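Local coordinates for chinitase A (Streptomyces coelicolor, PDB 3EBV), which probably hydrolyses chitin as an endochitinase, this chain being the family 18 glycoside hydrolase domain of a longer multidomain protein, at residues F49-D52 / G58-V61; F201-A206 / G254-S259; A243-C246 / T251-G254. All coordinates share one frame; numbering follows the deposited sequence.

Contact 1: residues F49-D52 / G58-V61; sequences FNLD and GYTV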
ATOM      1  N   PHE A  49     -12.844  12.519  -4.112  1.00 19.33           N
ATOM      2  CA  PHE A  49     -11.968  12.180  -5.208  1.00 19.15           C
ATOM      3  C   PHE A  49     -12.364  12.985  -6.442  1.00 19.80           C
ATOM      4  O   PHE A  49     -13.552  13.035  -6.796  1.00 21.34           O
ATOM      5  CB  PHE A  49     -12.065  10.696  -5.526  1.00 19.21           C
ATOM      6  CG  PHE A  49     -11.215  10.285  -6.708  1.00 19.32           C
ATOM      7  CD1 PHE A  49      -9.819  10.315  -6.621  1.00 19.46           C
ATOM      8  CD2 PHE A  49     -11.805   9.902  -7.909  1.00 21.89           C
ATOM      9  CE1 PHE A  49      -9.045   9.959  -7.708  1.00 20.08           C
ATOM     10  CE2 PHE A  49     -11.021   9.545  -9.000  1.00 21.20           C
ATOM     11  CZ  PHE A  49      -9.651   9.560  -8.895  1.00 19.95           C
ATOM     12  N   ASN A  50     -11.363  13.581  -7.078  1.00 20.01           N
ATOM     13  CA  ASN A  50     -11.578  14.367  -8.288  1.00 21.06           C
ATOM     14  C   ASN A  50     -10.578  13.889  -9.337  1.00 19.72           C
ATOM     15  O   ASN A  50      -9.373  14.180  -9.195  1.00 18.74           O
ATOM     16  CB  ASN A  50     -11.344  15.848  -7.970  1.00 22.94           C
ATOM     17  CG  ASN A  50     -12.388  16.417  -6.995  1.00 26.10           C
ATOM     18  OD1 ASN A  50     -13.592  16.317  -7.240  1.00 32.28           O
ATOM     19  ND2 ASN A  50     -11.927  17.007  -5.898  1.00 30.05           N
ATOM     20  N   LEU A  51     -11.065  13.159 -10.335  1.00 19.10           N
ATOM     21  CA  LEU A  51     -10.176  12.684 -11.400  1.00 19.79           C
ATOM     22  C   LEU A  51      -9.471  13.873 -12.031  1.00 20.94           C
ATOM     23  O   LEU A  51     -10.129  14.853 -12.402  1.00 21.02           O
ATOM     24  CB  LEU A  51     -10.937  11.882 -12.453  1.00 19.74           C
ATOM     25  CG  LEU A  51     -10.131  11.280 -13.611  1.00 19.90           C
ATOM     26  CD1 LEU A  51      -9.121  10.192 -13.098  1.00 19.87           C
ATOM     27  CD2 LEU A  51     -11.030  10.698 -14.652  1.00 20.66           C
ATOM     28  N   ASP A  52      -8.145  13.799 -12.150  1.00 21.00           N
ATOM     29  CA  ASP A  52      -7.341  14.874 -12.748  1.00 21.74           C
ATOM     30  C   ASP A  52      -7.377  14.784 -14.282  1.00 22.36           C
ATOM     31  O   ASP A  52      -6.353  14.601 -14.944  1.00 21.32           O
ATOM     32  CB  ASP A  52      -5.899  14.802 -12.207  1.00 22.19           C
ATOM     33  CG  ASP A  52      -5.020  15.959 -12.668  1.00 25.47           C
ATOM     34  OD1 ASP A  52      -5.567  17.021 -13.067  1.00 26.73           O
ATOM     35  OD2 ASP A  52      -3.779  15.802 -12.623  1.00 25.87           O
ATOM     36  N   GLY A  58      -6.810  14.575 -20.625  1.00 26.10           N
ATOM     37  CA  GLY A  58      -8.238  14.603 -20.938  1.00 26.09           C
ATOM     38  C   GLY A  58      -8.996  13.315 -20.656  1.00 26.67           C
ATOM     39  O   GLY A  58     -10.098  13.116 -21.146  1.00 28.05           O
ATOM     40  N   TYR A  59      -8.397  12.434 -19.855  1.00 25.72           N
ATOM     41  CA  TYR A  59      -9.029  11.202 -19.402  1.00 24.27           C
ATOM     42  C   TYR A  59     -10.347  11.516 -18.707  1.00 23.83           C
ATOM     43  O   TYR A  59     -10.362  12.310 -17.759  1.00 24.06           O
ATOM     44  CB  TYR A  59      -8.049  10.573 -18.403  1.00 23.04           C
ATOM     45  CG  TYR A  59      -8.282   9.157 -17.941  1.00 21.43           C
ATOM     46  CD1 TYR A  59      -8.906   8.191 -18.746  1.00 20.49           C
ATOM     47  CD2 TYR A  59      -7.769   8.749 -16.702  1.00 20.34           C
ATOM     48  CE1 TYR A  59      -9.074   6.858 -18.294  1.00 19.79           C
ATOM     49  CE2 TYR A  59      -7.937   7.436 -16.256  1.00 17.33           C
ATOM     50  CZ  TYR A  59      -8.556   6.502 -17.034  1.00 19.57           C
ATOM     51  OH  TYR A  59      -8.664   5.211 -16.595  1.00 18.44           O
ATOM     52  N   THR A  60     -11.442  10.916 -19.167  1.00 23.33           N
ATOM     53  CA  THR A  60     -12.763  11.289 -18.655  1.00 23.85           C
ATOM     54  C   THR A  60     -13.203  10.401 -17.482  1.00 23.39           C
ATOM     55  O   THR A  60     -12.760   9.239 -17.367  1.00 22.85           O
ATOM     56  CB  THR A  60     -13.860  11.203 -19.738  1.00 23.95           C
ATOM     57  OG1 THR A  60     -14.073   9.833 -20.096  1.00 24.02           O
ATOM     58  CG2 THR A  60     -13.457  12.028 -20.996  1.00 25.93           C
ATOM     59  N   VAL A  61     -14.093  10.936 -16.643  1.00 23.74           N
ATOM     60  CA  VAL A  61     -14.683  10.156 -15.539  1.00 23.64           C
ATOM     61  C   VAL A  61     -15.323   8.868 -16.059  1.00 24.10           C
ATOM     62  O   VAL A  61     -15.130   7.785 -15.494  1.00 23.63           O
ATOM     63  CB  VAL A  61     -15.685  10.997 -14.690  1.00 23.77           C
ATOM     64  CG1 VAL A  61     -16.467  10.124 -13.713  1.00 23.92           C
ATOM     65  CG2 VAL A  61     -14.940  12.096 -13.937  1.00 23.73           C
TER
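In the loop that leads from strand 47-48 to helix 61-73 of the family 18 barrel, L51 is set against Y59, T60 and V61, where the chain turns back into the helix start. One leucine carries almost the whole contact. Its CG stands anti to the backbone N (chi1 -178°), which carries the branch point across to the second segment, where the two methyls part. L51 CD2 rests on the backbone, 3.5 Å from T60 O and nearly as close to Y59 O, and it also lies 4.2 Å from V61 CG2. The other branch, L51 CD1, meets the tyrosine ring obliquely, 4.1 Å from Y59 CD2, the two side chains crossing at about a right angle. The ring is in turn fixed at its far end, since Y59 OH is hydrogen-bonded to D67 and to the backbone N of I23. A tyrosine thus suits the place twice, offering carbon to the leucine and a hydroxyl to polar partners beyond it. W11 and F64 also touch both L51 and Y59. T60 turns its side chain away from L51; it is the N-cap residue, and its OG1 bonds to Q63 N. Y59 OH, T60 OG1 and Y59 O all turn to partners beyond the two segments, the last to S53 OG. With no hydrogen bond between the segments, the contact depends on how well the leucine's two branches fit.

Contact 2: residues F201-A206 / G254-S259; sequences FLTALA and GSFKPS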
ATOM      1  N   PHE A 201      17.259  -4.809   5.407  1.00  8.20           N
ATOM      2  CA  PHE A 201      16.247  -3.817   5.849  1.00  9.55           C
ATOM      3  C   PHE A 201      14.862  -4.386   5.592  1.00  7.81           C
ATOM      4  O   PHE A 201      13.964  -4.223   6.436  1.00  9.98           O
ATOM      5  CB  PHE A 201      16.436  -2.565   5.023  1.00 10.31           C
ATOM      6  CG  PHE A 201      15.725  -1.318   5.545  1.00  8.92           C
ATOM      7  CD1 PHE A 201      16.173  -0.634   6.674  1.00  9.79           C
ATOM      8  CD2 PHE A 201      14.632  -0.814   4.830  1.00  9.82           C
ATOM      9  CE1 PHE A 201      15.538   0.575   7.079  1.00  9.34           C
ATOM     10  CE2 PHE A 201      14.004   0.395   5.247  1.00  9.83           C
ATOM     11  CZ  PHE A 201      14.436   1.078   6.327  1.00  9.95           C
ATOM     12  N   LEU A 202      14.678  -5.044   4.452  1.00  8.09           N
ATOM     13  CA  LEU A 202      13.373  -5.635   4.147  1.00  9.13           C
ATOM     14  C   LEU A 202      13.033  -6.762   5.110  1.00  8.89           C
ATOM     15  O   LEU A 202      11.951  -6.815   5.695  1.00  9.27           O
ATOM     16  CB  LEU A 202      13.317  -6.129   2.695  1.00  9.60           C
ATOM     17  CG  LEU A 202      13.706  -5.068   1.642  1.00  9.28           C
ATOM     18  CD1 LEU A 202      13.579  -5.620   0.241  1.00  9.17           C
ATOM     19  CD2 LEU A 202      12.836  -3.795   1.796  1.00 12.24           C
ATOM     20  N   THR A 203      13.964  -7.715   5.250  1.00  8.41           N
ATOM     21  CA  THR A 203      13.618  -8.901   6.042  1.00  7.86           C
ATOM     22  C   THR A 203      13.547  -8.644   7.539  1.00  8.41           C
ATOM     23  O   THR A 203      12.629  -9.161   8.214  1.00  8.97           O
ATOM     24  CB  THR A 203      14.627 -10.067   5.751  1.00  8.94           C
ATOM     25  OG1 THR A 203      15.961  -9.607   6.056  1.00  9.27           O
ATOM     26  CG2 THR A 203      14.572 -10.468   4.289  1.00  8.87           C
ATOM     27  N   ALA A 204      14.506  -7.881   8.070  1.00  7.68           N
ATOM     28  CA  ALA A 204      14.536  -7.602   9.494  1.00  7.76           C
ATOM     29  C   ALA A 204      13.394  -6.715   9.989  1.00  8.15           C
ATOM     30  O   ALA A 204      12.956  -6.846  11.146  1.00  9.69           O
ATOM     31  CB  ALA A 204      15.904  -7.046   9.908  1.00  9.23           C
ATOM     32  N   LEU A 205      12.949  -5.776   9.139  1.00  8.76           N
ATOM     33  CA  LEU A 205      11.811  -4.938   9.531  1.00  8.31           C
ATOM     34  C   LEU A 205      10.490  -5.670   9.276  1.00  7.60           C
ATOM     35  O   LEU A 205       9.566  -5.514  10.092  1.00  8.43           O
ATOM     36  CB  LEU A 205      11.838  -3.600   8.767  1.00  9.13           C
ATOM     37  CG  LEU A 205      12.714  -2.522   9.421  1.00  9.16           C
ATOM     38  CD1 LEU A 205      14.185  -2.890   9.534  1.00 11.87           C
ATOM     39  CD2 LEU A 205      12.583  -1.224   8.603  1.00 10.71           C
ATOM     40  N   ALA A 206      10.370  -6.440   8.184  1.00  7.98           N
ATOM     41  CA  ALA A 206       9.156  -7.264   7.993  1.00  8.34           C
ATOM     42  C   ALA A 206       8.976  -8.229   9.160  1.00  9.20           C
ATOM     43  O   ALA A 206       7.852  -8.470   9.614  1.00  9.59           O
ATOM     44  CB  ALA A 206       9.207  -8.004   6.682  1.00  8.46           C
ATOM     45  N   GLY A 254      20.165 -12.231   3.522  1.00 12.34           N
ATOM     46  CA  GLY A 254      21.410 -11.478   3.764  1.00 11.82           C
ATOM     47  C   GLY A 254      21.967 -11.902   5.123  1.00 11.28           C
ATOM     48  O   GLY A 254      21.840 -13.100   5.501  1.00 13.70           O
ATOM     49  N   SER A 255      22.602 -10.998   5.874  1.00 11.34           N
ATOM     50  CA  SER A 255      23.083 -11.379   7.218  1.00 11.60           C
ATOM     51  C   SER A 255      21.934 -11.735   8.174  1.00 11.56           C
ATOM     52  O   SER A 255      22.082 -12.506   9.150  1.00 12.41           O
ATOM     53  CB  SER A 255      23.953 -10.294   7.868  1.00 12.24           C
ATOM     54  OG  SER A 255      23.201  -9.194   8.396  1.00 13.21           O
ATOM     55  N   PHE A 256      20.769 -11.101   7.964  1.00 10.30           N
ATOM     56  CA  PHE A 256      19.637 -11.340   8.852  1.00  9.60           C
ATOM     57  C   PHE A 256      18.854 -12.588   8.432  1.00  9.37           C
ATOM     58  O   PHE A 256      18.402 -12.694   7.295  1.00 10.37           O
ATOM     59  CB  PHE A 256      18.658 -10.151   8.884  1.00  9.36           C
ATOM     60  CG  PHE A 256      17.510 -10.447   9.789  1.00  9.60           C
ATOM     61  CD1 PHE A 256      17.696 -10.534  11.187  1.00 11.59           C
ATOM     62  CD2 PHE A 256      16.278 -10.788   9.238  1.00  9.90           C
ATOM     63  CE1 PHE A 256      16.630 -10.937  12.033  1.00 10.69           C
ATOM     64  CE2 PHE A 256      15.211 -11.158  10.094  1.00  8.89           C
ATOM     65  CZ  PHE A 256      15.396 -11.243  11.470  1.00 10.13           C
ATOM     66  N   LYS A 257      18.758 -13.506   9.391  1.00  9.68           N
ATOM     67  CA  LYS A 257      18.006 -14.751   9.169  1.00  9.63           C
ATOM     68  C   LYS A 257      16.778 -14.801  10.064  1.00  9.39           C
ATOM     69  O   LYS A 257      16.879 -14.876  11.285  1.00 10.65           O
ATOM     70  CB  LYS A 257      18.921 -15.958   9.466  1.00  9.94           C
ATOM     71  CG  LYS A 257      18.163 -17.323   9.340  1.00  9.76           C
ATOM     72  CD  LYS A 257      17.787 -17.585   7.892  1.00 10.45           C
ATOM     73  CE  LYS A 257      16.972 -18.895   7.698  1.00 11.35           C
ATOM     74  NZ  LYS A 257      15.574 -18.744   8.256  1.00  9.84           N
ATOM     75  N   PRO A 258      15.571 -14.708   9.440  1.00 10.29           N
ATOM     76  CA  PRO A 258      14.392 -14.867  10.279  1.00 10.78           C
ATOM     77  C   PRO A 258      14.387 -16.213  11.002  1.00 11.12           C
ATOM     78  O   PRO A 258      14.908 -17.208  10.485  1.00 10.83           O
ATOM     79  CB  PRO A 258      13.231 -14.797   9.270  1.00 11.69           C
ATOM     80  CG  PRO A 258      13.784 -14.094   8.033  1.00 11.91           C
ATOM     81  CD  PRO A 258      15.265 -14.487   8.007  1.00 10.42           C
ATOM     82  N   SER A 259      13.764 -16.275  12.173  1.00 11.90           N
ATOM     83  CA  SER A 259      13.715 -17.546  12.880  0.70 11.71           C
ATOM     84  C   SER A 259      12.831 -18.562  12.208  1.00 11.74           C
ATOM     85  O   SER A 259      13.044 -19.763  12.354  1.00 11.48           O
ATOM     86  CB  SER A 259      13.256 -17.359  14.314  0.70 13.46           C
ATOM     87  OG  SER A 259      14.168 -16.529  15.014  0.70 16.87           O
TER
HETATM   88  O   HOH W   1      18.182 -10.968   5.180  1.00 11.70           O
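One water, gripped by three groups, ties T203 to the backbone of the loop at G254 and F256. It accepts from T203 OG1 at 2.7 Å and from G254 N at 2.9 Å, and donates to F256 O at 2.7 Å, so a donor and an acceptor of the loop and the hydroxyl of the helix are all served by one molecule. The threonine can do this because its OG1 sits between the backbone N and the carbonyl carbon (chi1 58°), turned out to the loop, while its methyl is left to pack on helix 237-249. T203 OG1 also lies at the edge of the F256 ring, near the ring plane and 3.4 Å from F256 CD2, the threonine and phenylalanine side chains passing one another head to tail. One face of that ring is met by A204: A204 CB stands 3.9 Å from the F256 ring centroid and 18° off the ring normal, a CH-pi contact. Alanine suits the spot because its short side chain lets the phenylalanine come down onto the helix itself, with F256 CE2 only 3.7 Å from A204 CA. In the (beta/alpha)8 barrel, helix 199-210 lies on the crossover between parallel strands 175-179 and 219-224, and the loop 254-259 follows the next helix, 237-249, on the way to strand 267-271. D200, on the same helix as T203, grips the loop further, its carboxylate oxygens bonding to S255 OG and F256 N. Y194 and C189 touch the F256 side chain as well. Further along, the exposed K257 curls round to the next residue, K257 NZ donating to P258 O at 2.8 Å.

Contact 3: residues A243-C246 / T251-G254; sequences ALDC and TNCG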
ATOM      1  N   ALA A 243      14.525 -10.968  -0.759  1.00 10.06           N
ATOM      2  CA  ALA A 243      13.864 -10.803   0.528  1.00  9.73           C
ATOM      3  C   ALA A 243      12.608 -11.692   0.620  1.00 10.08           C
ATOM      4  O   ALA A 243      12.295 -12.256   1.670  1.00 10.07           O
ATOM      5  CB  ALA A 243      13.485  -9.301   0.728  1.00 11.07           C
ATOM      6  N   LEU A 244      11.846 -11.733  -0.474  1.00  9.50           N
ATOM      7  CA  LEU A 244      10.662 -12.607  -0.518  1.00 10.30           C
ATOM      8  C   LEU A 244      11.068 -14.070  -0.285  1.00 11.13           C
ATOM      9  O   LEU A 244      10.402 -14.748   0.488  1.00 12.01           O
ATOM     10  CB  LEU A 244       9.943 -12.457  -1.869  1.00 11.39           C
ATOM     11  CG  LEU A 244       9.267 -11.085  -2.081  1.00 10.89           C
ATOM     12  CD1 LEU A 244       8.876 -11.055  -3.579  1.00 13.00           C
ATOM     13  CD2 LEU A 244       8.054 -10.922  -1.179  1.00 10.85           C
ATOM     14  N   ASP A 245      12.135 -14.493  -0.968  1.00 10.95           N
ATOM     15  CA  ASP A 245      12.665 -15.874  -0.790  1.00 11.45           C
ATOM     16  C   ASP A 245      13.071 -16.080   0.659  1.00 11.74           C
ATOM     17  O   ASP A 245      12.839 -17.153   1.239  1.00 11.98           O
ATOM     18  CB  ASP A 245      13.864 -16.099  -1.689  1.00 11.76           C
ATOM     19  CG  ASP A 245      13.482 -16.205  -3.159  1.00 12.84           C
ATOM     20  OD1 ASP A 245      12.262 -16.281  -3.458  1.00 14.36           O
ATOM     21  OD2 ASP A 245      14.443 -16.222  -3.949  1.00 14.76           O
ATOM     22  N   CYS A 246      13.763 -15.103   1.225  1.00 10.19           N
ATOM     23  CA  CYS A 246      14.285 -15.292   2.576  1.00 10.53           C
ATOM     24  C   CYS A 246      13.152 -15.512   3.571  1.00 10.83           C
ATOM     25  O   CYS A 246      13.158 -16.462   4.409  1.00 11.82           O
ATOM     26  CB  CYS A 246      15.159 -14.084   2.923  1.00 11.09           C
ATOM     27  SG  CYS A 246      15.801 -14.073   4.635  1.00 10.26           S
ATOM     28  N   THR A 251      15.648 -18.993   1.768  1.00 11.13           N
ATOM     29  CA  THR A 251      16.743 -18.921   0.822  1.00 11.96           C
ATOM     30  C   THR A 251      17.049 -17.467   0.474  1.00 12.57           C
ATOM     31  O   THR A 251      16.164 -16.610   0.636  1.00 11.71           O
ATOM     32  CB  THR A 251      16.449 -19.692  -0.469  1.00 14.65           C
ATOM     33  OG1 THR A 251      15.347 -19.080  -1.175  1.00 16.49           O
ATOM     34  CG2 THR A 251      16.080 -21.143  -0.149  1.00 14.34           C
ATOM     35  N   ASN A 252      18.282 -17.193   0.042  1.00 12.71           N
ATOM     36  CA  ASN A 252      18.678 -15.848  -0.410  1.00 12.35           C
ATOM     37  C   ASN A 252      18.625 -14.778   0.680  1.00 12.28           C
ATOM     38  O   ASN A 252      18.605 -13.583   0.382  1.00 12.68           O
ATOM     39  CB  ASN A 252      17.905 -15.446  -1.677  1.00 12.51           C
ATOM     40  CG  ASN A 252      18.261 -16.322  -2.861  1.00 16.34           C
ATOM     41  OD1 ASN A 252      19.442 -16.661  -3.059  1.00 19.62           O
ATOM     42  ND2 ASN A 252      17.273 -16.725  -3.609  1.00 18.37           N
ATOM     43  N   CYS A 253      18.739 -15.202   1.941  1.00 10.68           N
ATOM     44  CA  CYS A 253      18.861 -14.208   3.015  1.00 11.44           C
ATOM     45  C   CYS A 253      20.189 -13.448   2.969  1.00 12.98           C
ATOM     46  O   CYS A 253      21.215 -13.938   2.446  1.00 13.64           O
ATOM     47  CB  CYS A 253      18.729 -14.858   4.404  1.00 12.00           C
ATOM     48  SG  CYS A 253      17.130 -15.686   4.659  1.00 10.76           S
ATOM     49  N   GLY A 254      20.165 -12.231   3.522  1.00 12.34           N
ATOM     50  CA  GLY A 254      21.410 -11.478   3.764  1.00 11.82           C
ATOM     51  C   GLY A 254      21.967 -11.902   5.123  1.00 11.28           C
ATOM     52  O   GLY A 254      21.840 -13.100   5.501  1.00 13.70           O
TER
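C246 and C253 are joined by a disulfide, the tight side of a contact that opens toward solvent at N252. The SG atoms of C246 and C253 are 2.1 Å apart, with a torsion of 98° about the S-S bond, close to the relaxed right angle. C246 directs its sulfur anti to the backbone N (chi1 175°), off the helix toward the loop. Close packing continues at D245, where D245 CB lies 3.3 Å from T251 O and 3.4 Å from T251 OG1. The backbones are linked more lightly: T251 N reaches D245 O in a weak hydrogen bond of 3.4 Å, although a straight one.

The outer side rests on one polar bond. N252 ND2 donates to D245 OD2 at 2.9 Å, with the acceptor in the amide plane, and it uses the anti lone pair of that oxygen, the one pointing away from OD1. The two side chains run side by side in the same direction, their flat groups turned 33° apart. N252 is exposed and has a positive phi, a conformation that asparagine tolerates better than most residues. The other oxygen, D245 OD1, is bonded to H290 NE2, so the buried carboxylate joins the loop to helix 282-292. With an alanine in place of D245, the N252 amide and H290 would probably both lose their acceptor, and the N252 side chain would be freer to turn.

Around the disulfide, P258 touches both cysteines, and T203 of helix 199-210 packs on C246. One turn earlier, A243 lies against V199 and L202 of that helix, while A243 and L244 both rest on L221 of strand 219-224.

How the contacts relate
Contact 1 stands apart, on the opposite side of the chain's centre, its nearest atoms about 28 Å from contact 2 and about 27 Å from contact 3. Contacts 2 and 3 are neighbours that share G254: helices 199-210 and 237-249 each face part of the same loop, and the two contacts meet around the disulfide. All the touching residues of contact 2 are buried; contacts 1 and 3 are only partly so. Chemistry varies accordingly: contact 1 is apolar packing within a local loop, contact 2 joins segments distant in sequence through a ring face and a bridging water, and contact 3 ties the end of a helix covalently to the loop that follows it.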